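Side-chain contacts in DisA protein (PDB 6CCA), which probably transfers methyl groups to a carbon of a growing polyketide on the disorazol assembly line, building a gem-dimethyl group: residues S84-A88 with A89-E93; R130-K134 with K135-E139; V211-D214 with A215-H219; T338-H342 with F343-S347. All coordinates share one frame; numbering follows the deposited sequence.

Contact 1 of 4, residues S84-A88 with A89-E93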
loop_
_atom_site.group_PDB
_atom_site.type_symbol
_atom_site.label_atom_id
_atom_site.label_comp_id
_atom_site.label_asym_id
_atom_site.label_seq_id
_atom_site.Cartn_x
_atom_site.Cartn_y
_atom_site.Cartn_z
ATOM N N SER A 84 -15.679 -33.546 3.051
ATOM C CA SER A 84 -15.749 -33.711 1.657
ATOM C C SER A 84 -14.291 -33.417 1.113
ATOM O O SER A 84 -13.502 -32.692 1.782
ATOM C CB SER A 84 -16.853 -32.801 1.150
ATOM O OG SER A 84 -16.460 -32.274 -0.047
ATOM N N ALA A 85 -13.932 -34.013 -0.037
ATOM C CA ALA A 85 -12.606 -33.860 -0.578
ATOM C C ALA A 85 -12.736 -33.422 -2.001
ATOM O O ALA A 85 -13.664 -33.819 -2.704
ATOM C CB ALA A 85 -11.801 -35.149 -0.440
ATOM N N GLU A 86 -11.841 -32.547 -2.416
ATOM C CA GLU A 86 -11.878 -31.990 -3.773
ATOM C C GLU A 86 -10.460 -31.986 -4.292
ATOM O O GLU A 86 -9.504 -31.987 -3.525
ATOM C CB GLU A 86 -12.327 -30.513 -3.761
ATOM C CG GLU A 86 -13.669 -30.180 -3.095
ATOM C CD GLU A 86 -14.825 -30.466 -4.014
ATOM O OE1 GLU A 86 -14.565 -30.594 -5.238
ATOM O OE2 GLU A 86 -15.970 -30.582 -3.511
ATOM N N SER A 87 -10.343 -32.025 -5.599
ATOM C CA SER A 87 -9.129 -31.640 -6.236
ATOM C C SER A 87 -9.174 -30.108 -6.440
ATOM O O SER A 87 -10.060 -29.612 -7.119
ATOM C CB SER A 87 -9.018 -32.328 -7.587
ATOM O OG SER A 87 -8.243 -31.553 -8.483
ATOM N N ALA A 88 -8.158 -29.419 -5.913
ATOM C CA ALA A 88 -7.899 -28.007 -6.195
ATOM C C ALA A 88 -7.942 -27.686 -7.682
ATOM O O ALA A 88 -8.606 -26.722 -8.095
ATOM C CB ALA A 88 -6.563 -27.582 -5.612
ATOM N N ALA A 89 -7.261 -28.500 -8.493
ATOM C CA ALA A 89 -7.216 -28.259 -9.924
ATOM C C ALA A 89 -8.597 -28.424 -10.549
ATOM O O ALA A 89 -9.003 -27.588 -11.382
ATOM C CB ALA A 89 -6.192 -29.161 -10.593
ATOM N N THR A 90 -9.329 -29.448 -10.119
ATOM C CA THR A 90 -10.659 -29.692 -10.642
ATOM C C THR A 90 -11.653 -28.620 -10.235
ATOM O O THR A 90 -12.428 -28.105 -11.055
ATOM C CB THR A 90 -11.215 -31.012 -10.104
ATOM O OG1 THR A 90 -10.335 -32.065 -10.488
ATOM C CG2 THR A 90 -12.586 -31.275 -10.674
ATOM N N LEU A 91 -11.625 -28.292 -8.959
ATOM C CA LEU A 91 -12.453 -27.230 -8.430
ATOM C C LEU A 91 -12.236 -25.899 -9.136
ATOM O O LEU A 91 -13.166 -25.278 -9.493
ATOM C CB LEU A 91 -12.204 -27.082 -6.952
ATOM C CG LEU A 91 -13.056 -26.112 -6.158
ATOM C CD1 LEU A 91 -14.503 -26.515 -6.192
ATOM C CD2 LEU A 91 -12.559 -25.957 -4.753
ATOM N N ARG A 92 -11.004 -25.486 -9.338
ATOM C CA ARG A 92 -10.733 -24.213 -9.988
ATOM C C ARG A 92 -11.471 -24.136 -11.276
ATOM O O ARG A 92 -12.079 -23.178 -11.589
ATOM C CB ARG A 92 -9.255 -24.061 -10.245
ATOM C CG ARG A 92 -8.839 -22.964 -11.198
ATOM C CD ARG A 92 -7.434 -22.559 -10.853
ATOM N NE ARG A 92 -6.469 -22.220 -11.896
ATOM C CZ ARG A 92 -6.378 -21.051 -12.551
ATOM N NH1 ARG A 92 -7.270 -20.099 -12.384
ATOM N NH2 ARG A 92 -5.400 -20.840 -13.415
ATOM N N GLU A 93 -11.391 -25.201 -12.030
ATOM C CA GLU A 93 -12.052 -25.294 -13.350
ATOM C C GLU A 93 -13.526 -25.331 -13.184
ATOM O O GLU A 93 -14.258 -24.650 -13.874
ATOM C CB GLU A 93 -11.593 -26.551 -14.141
ATOM C CG GLU A 93 -10.067 -26.741 -14.236
ATOM C CD GLU A 93 -9.275 -25.450 -14.491
ATOM O OE1 GLU A 93 -9.823 -24.539 -15.149
ATOM O OE2 GLU A 93 -8.097 -25.344 -14.060
#
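Ser87 meets Thr90 through two bonds that converge on one oxygen. Its OG accepts from Thr90 N at 2.9 Å in a nearly straight bond (165°), and the threonine hydroxyl OG1 also donates to Ser87 OG, likewise over 2.9 Å. With OG anti to the serine's own N, the oxygen lies over the first turn of helix 88-95, within reach of both donors. Thr90 turns its OG1 back beside its own N (chi1 -59°), so its two donors reach the same acceptor. This is a serine N-cap, set where strand 85-87 leads directly, with no loop between, into the helix, its short axis at 77° to the helix's. Beneath it Leu91 N bonds to Ser87 O at 2.8 Å and Arg92 N to Ala88 O at 3.0 Å, the first bonds of the helix. A looser touch comes from Glu86, whose OE1 comes to 4.2 Å from Leu91 CD1; the same carboxylate makes a salt bridge with Arg94. Around this shell, Asp123 of the turn between strands 118-121 and 124-127 positions the cap: OD2 bonds to Ser87 OG and OD1 takes Ala89 N. Tyr105 of helix 102-114 supplies its hydroxyl to Ala88 O.

Contact 2 of 4, residues R130-K134 with K135-E139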
loop_
_atom_site.group_PDB
_atom_site.type_symbol
_atom_site.label_atom_id
_atom_site.label_comp_id
_atom_site.label_asym_id
_atom_site.label_seq_id
_atom_site.Cartn_x
_atom_site.Cartn_y
_atom_site.Cartn_z
ATOM N N ARG A 130 -14.613 -27.787 11.261
ATOM C CA ARG A 130 -14.950 -26.390 11.500
ATOM C C ARG A 130 -15.862 -25.836 10.409
ATOM O O ARG A 130 -16.487 -24.791 10.590
ATOM C CB ARG A 130 -13.680 -25.544 11.600
ATOM C CG ARG A 130 -13.399 -25.009 12.995
ATOM C CD ARG A 130 -12.377 -23.884 12.960
ATOM N NE ARG A 130 -12.955 -22.606 13.363
ATOM C CZ ARG A 130 -12.543 -21.425 12.915
ATOM N NH1 ARG A 130 -11.546 -21.355 12.044
ATOM N NH2 ARG A 130 -13.129 -20.312 13.337
ATOM N N VAL A 131 -15.941 -26.533 9.278
ATOM C CA VAL A 131 -16.778 -26.072 8.180
ATOM C C VAL A 131 -18.291 -26.242 8.549
ATOM O O VAL A 131 -18.742 -27.364 8.810
ATOM C CB VAL A 131 -16.406 -26.779 6.881
ATOM C CG1 VAL A 131 -17.365 -26.484 5.764
ATOM C CG2 VAL A 131 -15.014 -26.387 6.432
ATOM N N THR A 132 -19.011 -25.126 8.677
ATOM C CA THR A 132 -20.482 -25.103 8.812
ATOM C C THR A 132 -21.055 -24.053 7.803
ATOM O O THR A 132 -20.258 -23.383 7.133
ATOM C CB THR A 132 -20.886 -24.719 10.228
ATOM O OG1 THR A 132 -20.535 -23.356 10.475
ATOM C CG2 THR A 132 -20.187 -25.616 11.293
ATOM N N PRO A 133 -22.393 -23.931 7.697
ATOM C CA PRO A 133 -22.975 -22.915 6.799
ATOM C C PRO A 133 -22.697 -21.522 7.367
ATOM O O PRO A 133 -23.047 -21.212 8.489
ATOM C CB PRO A 133 -24.494 -23.264 6.769
ATOM C CG PRO A 133 -24.515 -24.749 7.213
ATOM C CD PRO A 133 -23.494 -24.711 8.329
ATOM N N LYS A 134 -21.959 -20.723 6.598
ATOM C CA LYS A 134 -21.514 -19.428 7.091
ATOM C C LYS A 134 -22.433 -18.239 6.740
ATOM O O LYS A 134 -22.311 -17.173 7.356
ATOM C CB LYS A 134 -20.090 -19.134 6.557
ATOM C CG LYS A 134 -19.064 -20.057 7.169
ATOM C CD LYS A 134 -18.905 -19.683 8.626
ATOM C CE LYS A 134 -18.079 -20.652 9.417
ATOM N NZ LYS A 134 -17.775 -20.128 10.805
ATOM N N LYS A 135 -23.350 -18.436 5.812
ATOM C CA LYS A 135 -24.200 -17.315 5.242
ATOM C C LYS A 135 -24.728 -16.334 6.296
ATOM O O LYS A 135 -24.467 -15.103 6.251
ATOM C CB LYS A 135 -25.389 -17.927 4.456
ATOM C CG LYS A 135 -26.271 -16.941 3.670
ATOM C CD LYS A 135 -25.733 -16.686 2.265
ATOM C CE LYS A 135 -26.439 -15.527 1.584
ATOM N NZ LYS A 135 -25.754 -15.101 0.328
ATOM N N HIS A 136 -25.457 -16.852 7.285
ATOM C CA HIS A 136 -26.089 -15.988 8.251
ATOM C C HIS A 136 -25.093 -15.427 9.249
ATOM O O HIS A 136 -25.171 -14.244 9.615
ATOM C CB HIS A 136 -27.300 -16.711 8.918
ATOM C CG HIS A 136 -28.356 -17.109 7.905
ATOM N ND1 HIS A 136 -28.695 -18.425 7.649
ATOM C CD2 HIS A 136 -29.071 -16.364 7.016
ATOM C CE1 HIS A 136 -29.583 -18.475 6.671
ATOM N NE2 HIS A 136 -29.836 -17.237 6.273
ATOM N N GLU A 137 -24.189 -16.262 9.703
ATOM C CA GLU A 137 -23.167 -15.875 10.658
ATOM C C GLU A 137 -22.365 -14.659 10.171
ATOM O O GLU A 137 -22.139 -13.700 10.924
ATOM C CB GLU A 137 -22.150 -16.989 10.853
ATOM C CG GLU A 137 -22.303 -17.887 12.057
ATOM C CD GLU A 137 -21.318 -19.073 11.930
ATOM O OE1 GLU A 137 -20.091 -18.816 11.828
ATOM O OE2 GLU A 137 -21.771 -20.242 11.833
ATOM N N VAL A 138 -21.881 -14.764 8.964
ATOM C CA VAL A 138 -21.028 -13.665 8.405
ATOM C C VAL A 138 -21.766 -12.376 8.222
ATOM O O VAL A 138 -21.212 -11.310 8.487
ATOM C CB VAL A 138 -20.195 -14.030 7.128
ATOM C CG1 VAL A 138 -19.310 -15.219 7.429
ATOM C CG2 VAL A 138 -21.058 -14.210 5.866
ATOM N N GLU A 139 -23.040 -12.406 7.816
ATOM C CA GLU A 139 -23.808 -11.155 7.716
ATOM C C GLU A 139 -24.031 -10.459 9.047
ATOM O O GLU A 139 -23.818 -9.243 9.138
ATOM C CB GLU A 139 -25.135 -11.403 6.932
ATOM C CG GLU A 139 -25.749 -10.084 6.438
ATOM C CD GLU A 139 -26.624 -9.415 7.488
ATOM O OE1 GLU A 139 -26.903 -10.107 8.514
ATOM O OE2 GLU A 139 -27.021 -8.213 7.299
HETATM O O HOH W 1 -24.603 -19.099 9.239
#
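Lys134 and Val138 are joined by the first main-chain bond of helix 135-146: Val138 N donates to Lys134 O at 2.9 Å, almost straight at 175°. Ahead of it residues 130-133 run in irregular backbone, and a water bridges the join one residue out of step, donating to Pro133 O at 2.7 Å and accepting from Glu137 N at 2.9 Å. The water thus satisfies an amide of the first turn and a carbonyl of the incoming chain.

Among the side chains the main event is a salt bridge. Lys134 NZ reaches Glu137 OE1 at 2.9 Å, on the syn lone pair of that oxygen. The lysine folds back to get there, two successive torsions near -70° (chi1 -68°, chi2 -70°) before an extended end, which also lays its CD 3.5 Å from Glu137 OE1. Glu137 comes out straight beyond CG, and its second oxygen, OE2, stands 3.6 Å from Thr132 OG1, the two side chains crossing at about a right angle. Separately, Val138 CG1 packs against Lys134 CB at 4.1 Å.

The ammonium has a second partner in the hydroxyl of Tyr117, and Gln74, near the end of helix 55-75, holds the incoming backbone at Thr132 O and Lys134 N. Leu70 and Cys71 of that helix lie against the Lys134 side chain, with Asp67 and Cys71 against Val138, so helix 135-146 starts alongside helix 55-75.

Contact 3 of 4, residues V211-D214 with A215-H219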
loop_
_atom_site.group_PDB
_atom_site.type_symbol
_atom_site.label_atom_id
_atom_site.label_comp_id
_atom_site.label_asym_id
_atom_site.label_seq_id
_atom_site.Cartn_x
_atom_site.Cartn_y
_atom_site.Cartn_z
ATOM N N VAL A 211 9.617 18.145 8.455
ATOM C CA VAL A 211 10.930 18.104 9.140
ATOM C C VAL A 211 12.051 18.300 8.135
ATOM O O VAL A 211 13.046 19.047 8.350
ATOM C CB VAL A 211 11.040 16.806 9.948
ATOM C CG1 VAL A 211 12.488 16.429 10.270
ATOM C CG2 VAL A 211 10.149 16.962 11.168
ATOM N N PHE A 212 11.877 17.720 6.977
ATOM C CA PHE A 212 12.865 17.918 5.918
ATOM C C PHE A 212 12.960 19.384 5.536
ATOM O O PHE A 212 14.079 19.957 5.452
ATOM C CB PHE A 212 12.524 17.067 4.693
ATOM C CG PHE A 212 13.557 17.137 3.633
ATOM C CD1 PHE A 212 13.578 18.153 2.726
ATOM C CD2 PHE A 212 14.601 16.210 3.639
ATOM C CE1 PHE A 212 14.578 18.165 1.758
ATOM C CE2 PHE A 212 15.587 16.222 2.684
ATOM C CZ PHE A 212 15.578 17.224 1.748
ATOM N N LEU A 213 11.830 19.994 5.292
ATOM C CA LEU A 213 11.802 21.376 4.877
ATOM C C LEU A 213 12.388 22.281 5.950
ATOM O O LEU A 213 13.112 23.174 5.651
ATOM C CB LEU A 213 10.403 21.823 4.470
ATOM C CG LEU A 213 9.968 21.232 3.136
ATOM C CD1 LEU A 213 8.478 21.244 2.931
ATOM C CD2 LEU A 213 10.614 21.955 2.000
ATOM N N ASP A 214 12.062 22.010 7.187
ATOM C CA ASP A 214 12.568 22.824 8.277
ATOM C C ASP A 214 14.067 22.768 8.352
ATOM O O ASP A 214 14.679 23.717 8.659
ATOM C CB ASP A 214 12.022 22.375 9.602
ATOM C CG ASP A 214 10.635 22.837 9.840
ATOM O OD1 ASP A 214 10.140 23.756 9.172
ATOM O OD2 ASP A 214 10.038 22.238 10.718
ATOM N N ALA A 215 14.642 21.625 8.091
ATOM C CA ALA A 215 16.080 21.489 8.052
ATOM C C ALA A 215 16.778 22.178 6.887
ATOM O O ALA A 215 17.826 22.702 7.052
ATOM C CB ALA A 215 16.463 20.036 8.070
ATOM N N ARG A 216 16.190 22.155 5.715
ATOM C CA ARG A 216 16.850 22.641 4.526
ATOM C C ARG A 216 16.569 24.092 4.224
ATOM O O ARG A 216 17.426 24.785 3.697
ATOM C CB ARG A 216 16.360 21.887 3.293
ATOM C CG ARG A 216 16.711 20.415 3.261
ATOM C CD ARG A 216 18.169 20.072 3.019
ATOM N NE ARG A 216 18.935 21.031 2.238
ATOM C CZ ARG A 216 18.914 21.182 0.920
ATOM N NH1 ARG A 216 18.118 20.440 0.129
ATOM N NH2 ARG A 216 19.699 22.115 0.400
ATOM N N VAL A 217 15.348 24.535 4.465
ATOM C CA VAL A 217 14.930 25.880 4.008
ATOM C C VAL A 217 15.903 26.951 4.488
ATOM O O VAL A 217 16.311 27.802 3.682
ATOM C CB VAL A 217 13.491 26.229 4.426
ATOM C CG1 VAL A 217 13.231 27.725 4.471
ATOM C CG2 VAL A 217 12.528 25.574 3.439
ATOM N N PRO A 218 16.333 26.867 5.749
ATOM C CA PRO A 218 17.246 27.905 6.240
ATOM C C PRO A 218 18.517 28.049 5.442
ATOM O O PRO A 218 19.088 29.130 5.448
ATOM C CB PRO A 218 17.587 27.422 7.653
ATOM C CG PRO A 218 16.296 26.830 8.093
ATOM C CD PRO A 218 15.867 26.028 6.869
ATOM N N HIS A 219 18.963 26.976 4.787
ATOM C CA HIS A 219 20.188 26.997 4.037
ATOM C C HIS A 219 20.041 27.192 2.546
ATOM O O HIS A 219 21.032 27.139 1.830
ATOM C CB HIS A 219 20.968 25.760 4.351
ATOM C CG HIS A 219 21.219 25.616 5.807
ATOM N ND1 HIS A 219 20.524 24.724 6.600
ATOM C CD2 HIS A 219 22.027 26.312 6.639
ATOM C CE1 HIS A 219 20.921 24.848 7.856
ATOM N NE2 HIS A 219 21.838 25.798 7.904
#
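The C-terminal end of helix 196-216 carries this contact, with a short 3-10 segment, 217-219, leading on toward strand 226-231, the first of the methyltransferase sheet. Phe212 and Arg216, one turn apart, run side by side in the same direction. Arg216 CG sits over one face of the phenylalanine ring, 3.4 Å from Phe212 CE1, so the aliphatic part of the arginine does the covering. The charged end then turns off: bends at chi2 and chi3 (-72° and -29°) set the guanidinium at 88° to the ring, with Phe212 CZ near its plane, at the edge. This is therefore no stack of guanidinium on phenyl. Instead NH1 makes a salt bridge with Asp301 and the group lies in a cation-pi contact with Phe30.

Along the backbone, Ala215 N bonds to Val211 O at 3.0 Å and Arg216 N to Phe212 O at 3.1 Å. Leu213 O takes Val217 N at 2.9 Å, as well as a weak second bond from Arg216 N. The next such bond cannot form, since Pro218 has no N-H: its CD instead lies 3.2 Å from Asp214 O. His219 N then bonds to Arg216 O at 2.9 Å, three residues back, in the 3-10 pattern. Leu213 CD2 and Val217 CG2 touch at 4.3 Å.

Leu213, Phe212 and Arg216 all press on Ile226 of strand 226-231; Phe212 also reaches Asp301 and Val302 of strand 300-306 and meets Trp331 of strand 330-337 edge-to-face. Val211 rests on Ser37 and Ile41 of helix 34-41.

Contact 4 of 4, residues T338-H342 with F343-S347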
loop_
_atom_site.group_PDB
_atom_site.type_symbol
_atom_site.label_atom_id
_atom_site.label_comp_id
_atom_site.label_asym_id
_atom_site.label_seq_id
_atom_site.Cartn_x
_atom_site.Cartn_y
_atom_site.Cartn_z
ATOM N N THR A 338 2.720 -3.625 5.460
ATOM C CA THR A 338 3.846 -4.471 5.817
ATOM C C THR A 338 3.506 -5.876 6.363
ATOM O O THR A 338 4.381 -6.536 6.950
ATOM C CB THR A 338 4.728 -3.706 6.814
ATOM O OG1 THR A 338 3.938 -3.147 7.873
ATOM C CG2 THR A 338 5.411 -2.534 6.111
ATOM N N ARG A 339 2.267 -6.316 6.163
ATOM C CA ARG A 339 1.792 -7.643 6.505
ATOM C C ARG A 339 0.762 -7.991 5.443
ATOM O O ARG A 339 0.018 -7.111 4.977
ATOM C CB ARG A 339 1.233 -7.616 7.928
ATOM C CG ARG A 339 0.686 -8.954 8.407
ATOM C CD ARG A 339 0.060 -8.940 9.837
ATOM N NE ARG A 339 1.117 -8.850 10.818
ATOM C CZ ARG A 339 1.985 -9.833 11.076
ATOM N NH1 ARG A 339 1.890 -11.009 10.474
ATOM N NH2 ARG A 339 2.947 -9.647 11.968
ATOM N N VAL A 340 0.765 -9.259 4.972
ATOM C CA VAL A 340 -0.133 -9.685 3.937
ATOM C C VAL A 340 -1.493 -9.996 4.617
ATOM O O VAL A 340 -1.922 -11.138 4.680
ATOM C CB VAL A 340 0.321 -10.960 3.225
ATOM C CG1 VAL A 340 -0.542 -11.145 2.002
ATOM C CG2 VAL A 340 1.753 -10.848 2.697
ATOM N N VAL A 341 -2.137 -9.006 5.168
ATOM C CA VAL A 341 -3.472 -9.215 5.797
ATOM C C VAL A 341 -4.547 -9.705 4.801
ATOM O O VAL A 341 -4.556 -9.348 3.596
ATOM C CB VAL A 341 -3.921 -7.936 6.560
ATOM C CG1 VAL A 341 -2.916 -7.643 7.662
ATOM C CG2 VAL A 341 -4.052 -6.727 5.640
ATOM N N HIS A 342 -5.496 -10.524 5.329
ATOM C CA HIS A 342 -6.514 -11.138 4.486
ATOM C C HIS A 342 -7.403 -10.071 3.847
ATOM O O HIS A 342 -7.860 -10.203 2.704
ATOM C CB HIS A 342 -7.366 -12.079 5.315
ATOM C CG HIS A 342 -6.596 -13.184 5.953
ATOM N ND1 HIS A 342 -5.462 -13.751 5.389
ATOM C CD2 HIS A 342 -6.826 -13.873 7.101
ATOM C CE1 HIS A 342 -4.996 -14.685 6.191
ATOM N NE2 HIS A 342 -5.814 -14.786 7.226
ATOM N N PHE A 343 -7.584 -8.975 4.555
ATOM C CA PHE A 343 -8.337 -7.859 4.019
ATOM C C PHE A 343 -7.802 -7.421 2.709
ATOM O O PHE A 343 -8.527 -7.106 1.768
ATOM C CB PHE A 343 -8.313 -6.651 4.993
ATOM C CG PHE A 343 -8.736 -5.367 4.304
ATOM C CD1 PHE A 343 -10.085 -5.151 4.002
ATOM C CD2 PHE A 343 -7.808 -4.457 3.860
ATOM C CE1 PHE A 343 -10.527 -4.002 3.299
ATOM C CE2 PHE A 343 -8.195 -3.326 3.128
ATOM C CZ PHE A 343 -9.572 -3.080 2.863
ATOM N N LEU A 344 -6.481 -7.293 2.616
ATOM C CA LEU A 344 -5.858 -6.914 1.361
ATOM C C LEU A 344 -5.930 -7.987 0.294
ATOM O O LEU A 344 -6.199 -7.711 -0.908
ATOM C CB LEU A 344 -4.370 -6.539 1.599
ATOM C CG LEU A 344 -4.207 -5.246 2.415
ATOM C CD1 LEU A 344 -2.696 -5.055 2.659
ATOM C CD2 LEU A 344 -4.768 -4.028 1.694
ATOM N N THR A 345 -5.617 -9.227 0.673
ATOM C CA THR A 345 -5.696 -10.298 -0.310
ATOM C C THR A 345 -7.067 -10.325 -1.003
ATOM O O THR A 345 -7.160 -10.456 -2.213
ATOM C CB THR A 345 -5.383 -11.682 0.299
ATOM O OG1 THR A 345 -4.023 -11.689 0.810
ATOM C CG2 THR A 345 -5.574 -12.787 -0.784
ATOM N N LEU A 346 -8.121 -10.179 -0.226
ATOM C CA LEU A 346 -9.495 -10.266 -0.772
ATOM C C LEU A 346 -9.887 -9.078 -1.660
ATOM O O LEU A 346 -10.648 -9.276 -2.588
ATOM C CB LEU A 346 -10.522 -10.385 0.335
ATOM C CG LEU A 346 -10.512 -11.659 1.116
ATOM C CD1 LEU A 346 -11.512 -11.595 2.266
ATOM C CD2 LEU A 346 -10.817 -12.767 0.145
ATOM N N SER A 347 -9.320 -7.891 -1.366
ATOM C CA SER A 347 -9.651 -6.639 -2.010
ATOM C C SER A 347 -8.607 -6.210 -3.022
ATOM O O SER A 347 -8.843 -6.371 -4.239
ATOM C CB SER A 347 -9.964 -5.554 -1.028
ATOM O OG SER A 347 -8.967 -5.229 -0.092
HETATM O O HOH W 2 -3.712 -12.948 3.294
#
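The N-terminal start of helix 342-346, entered through an inverse gamma turn centred on Val340, forms this contact, just after strand 330-337 of the methyltransferase sheet. Val341 holds the N-cap position of the helix, and its carbonyl O receives the first amides: Thr345 N at 3.1 Å and Leu344 N in a weak bond. Leu346 N follows on His342 O at 2.9 Å.

Val341 also covers the first turn with its side chain. CG2, wedged between the backbone N and the carbonyl carbon, meets Leu344 CG at 3.6 Å and Leu344 CD1 at 3.7 Å, the two chains crossing at a slant. Val340 CG1 comes to 3.7 Å from Thr345 OG1.

The polar centre is one water that ties three residues together. It donates to Val340 O and hydrogen-bonds to His342 ND1 and Thr345 OG1, at 2.8 Å each. It approaches the imidazole at its edge, in the ring plane. Thr345 can take part because OG1 stands anti to its own carbonyl carbon (chi1 -62°), pointing back toward the start of the helix. The other ring nitrogen, His342 NE2, has a weak bond to Glu66, while Glu62 accepts from His342 N, so helix 55-75 secures this residue through both backbone and ring. Phe343 meets Tyr154 of helix 152-163 edge-to-face. At the far end Ser347 OG donates to Phe343 O at 2.7 Å, the hydroxyl oxygen above one face of the Phe343 ring, offset toward its rim.

From the N terminus the contacts come strictly in series: each is one continuous stretch, closing a local turn before the next begins, so none nest or cross. Contact 1 leads strand 85-87 of the small antiparallel sheet into helix 88-95; contact 2, about 21 Å away between centres, carries the chain from strand 124-127 of that sheet into helix 135-146. Contact 3 ends helix 196-216 before the methyltransferase sheet, across the chain's centre from both, about 60 Å from contact 1 between centres. Contact 4, nearer the middle, leads strand 330-337 into helix 342-346, which packs on helices 55-75, 102-114 and 152-163. Helix 55-75 also touches contact 2, and helix 102-114 contact 1.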